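Local coordinates for possible substrate binding protein of ABC transporter system (PDB 3N0X), which probably binds branched-chain amino acids or related ligands as the substrate-binding component of an ABC uptake transporter, at residues A[132-137]-A[250-254]. Numbering follows the deposited sequence. Where two conformers were deposited one is given.
Sequences SNAVAI and MEGAT
The side-chain amide of N133 lies along the backbone of A253 and bonds to both of its polar atoms. A253 N donates to N133 OD1 over 3.0 Å. At an N-H...O angle of 159° this hydrogen bond is nearly straight, yet the nitrogen stands 62° out of the carboxamide plane, above it and off the lone pairs. The return bond, N133 ND2 to A253 O at 3.3 Å, is weak. Each end of the amide has a further partner, W206 NE1 on OD1 and D129 O for ND2, which should limit its rotation. A water bridges the two segments, donating to S132 OG at 3.0 Å and, weakly, to A253 O. S132 OG also turns back along its own helix to bond D129 O and Q128 O.

Segment 132-137, the end of helix 126-137, runs roughly antiparallel to strand 251-254, with 142° between their directions and 6.6 Å between the short axes. In this leucine-binding-protein relative of the periplasmic binding protein type I class, the helix belongs to the lobe built on the parallel sheet 142-149, 171-178, 202-207 and 229-233, and strand 251-254, antiparallel to 335-345, lies against one side of the helix.

Packing converges on the A253 methyl, whose CB points at the helix: A136 CB meets A253 CB at 4.1 Å, and the hydroxyl oxygen S132 OG lies 3.4 Å from A253 CB as a van der Waals neighbour. Farther along, I137 CG2 rests 4.3 Å from G252 CA, a looser contact beside the backbone. E251 OE1 hydrogen-bonds H341 NE2, and E251 OE2 forms a salt bridge with K343, both on the paired strand 335-345.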
loop_
_atom_site.group_PDB
_atom_site.type_symbol
_atom_site.label_atom_id
_atom_site.label_comp_id
_atom_site.label_asym_id
_atom_site.label_seq_id
_atom_site.Cartn_x
_atom_site.Cartn_y
_atom_site.Cartn_z
ATOM N N SER A 132 -1.033 -8.050 7.293
ATOM C CA SER A 132 -1.206 -7.120 8.384
ATOM C C SER A 132 -2.606 -7.258 9.010
ATOM O O SER A 132 -2.754 -7.151 10.223
ATOM C CB SER A 132 -0.958 -5.670 7.928
ATOM O OG SER A 132 -1.917 -5.220 6.981
ATOM N N ASN A 133 -3.636 -7.446 8.199
ATOM C CA ASN A 133 -4.977 -7.671 8.743
ATOM C C ASN A 133 -5.087 -8.918 9.604
ATOM O O ASN A 133 -5.676 -8.902 10.677
ATOM C CB ASN A 133 -6.024 -7.639 7.626
ATOM C CG ASN A 133 -6.434 -6.233 7.277
ATOM O OD1 ASN A 133 -7.417 -5.719 7.844
ATOM N ND2 ASN A 133 -5.680 -5.576 6.397
ATOM N N ALA A 134 -4.476 -10.010 9.149
ATOM C CA ALA A 134 -4.509 -11.258 9.912
ATOM C C ALA A 134 -3.793 -11.108 11.243
ATOM O O ALA A 134 -4.281 -11.569 12.280
ATOM C CB ALA A 134 -3.888 -12.410 9.098
ATOM N N VAL A 135 -2.621 -10.455 11.236
ATOM C CA VAL A 135 -1.846 -10.235 12.441
ATOM C C VAL A 135 -2.605 -9.268 13.379
ATOM O O VAL A 135 -2.575 -9.449 14.621
ATOM C CB VAL A 135 -0.427 -9.711 12.082
ATOM C CG1 VAL A 135 0.317 -9.194 13.314
ATOM C CG2 VAL A 135 0.351 -10.816 11.331
ATOM N N ALA A 136 -3.310 -8.289 12.811
ATOM C CA ALA A 136 -4.054 -7.343 13.619
ATOM C C ALA A 136 -5.190 -8.039 14.391
ATOM O O ALA A 136 -5.303 -7.866 15.618
ATOM C CB ALA A 136 -4.651 -6.232 12.733
ATOM N N ILE A 137 -6.004 -8.837 13.692
ATOM C CA ILE A 137 -7.241 -9.329 14.301
ATOM C C ILE A 137 -7.186 -10.762 14.816
ATOM O O ILE A 137 -8.055 -11.200 15.542
ATOM C CB ILE A 137 -8.440 -9.155 13.344
ATOM C CG1 ILE A 137 -8.388 -10.146 12.161
ATOM C CG2 ILE A 137 -8.496 -7.688 12.834
ATOM C CD1 ILE A 137 -9.645 -10.078 11.226
HETATM N N MSE A 250 -15.142 -0.862 14.227
HETATM C CA MSE A 250 -14.556 -1.851 13.330
HETATM C C MSE A 250 -13.042 -1.798 13.445
HETATM O O MSE A 250 -12.432 -0.712 13.473
HETATM C CB MSE A 250 -14.951 -1.625 11.877
HETATM C CG MSE A 250 -14.390 -2.700 10.949
HETATM SE SE MSE A 250 -15.221 -2.697 9.220
HETATM C CE MSE A 250 -14.638 -1.072 8.699
ATOM N N GLU A 251 -12.418 -2.977 13.458
ATOM C CA GLU A 251 -10.984 -3.039 13.437
ATOM C C GLU A 251 -10.458 -3.728 12.187
ATOM O O GLU A 251 -11.118 -4.543 11.572
ATOM C CB GLU A 251 -10.455 -3.788 14.650
ATOM C CG GLU A 251 -10.828 -3.113 15.968
ATOM C CD GLU A 251 -10.231 -3.730 17.221
ATOM O OE1 GLU A 251 -9.306 -4.591 17.142
ATOM O OE2 GLU A 251 -10.716 -3.318 18.307
ATOM N N GLY A 252 -9.216 -3.425 11.876
ATOM C CA GLY A 252 -8.508 -3.948 10.747
ATOM C C GLY A 252 -7.105 -3.425 10.752
ATOM O O GLY A 252 -6.657 -2.815 11.755
ATOM N N ALA A 253 -6.432 -3.566 9.607
ATOM C CA ALA A 253 -5.135 -2.946 9.433
ATOM C C ALA A 253 -5.080 -2.099 8.196
ATOM O O ALA A 253 -5.776 -2.362 7.224
ATOM C CB ALA A 253 -4.029 -4.013 9.373
ATOM N N THR A 254 -4.248 -1.060 8.262
ATOM C CA THR A 254 -4.064 -0.108 7.182
ATOM C C THR A 254 -2.596 0.203 6.891
ATOM O O THR A 254 -1.721 0.141 7.762
ATOM C CB THR A 254 -4.852 1.215 7.458
ATOM O OG1 THR A 254 -4.950 1.965 6.226
ATOM C CG2 THR A 254 -4.236 2.035 8.614
HETATM O O HOH W 1 -3.317 -3.042 5.490
#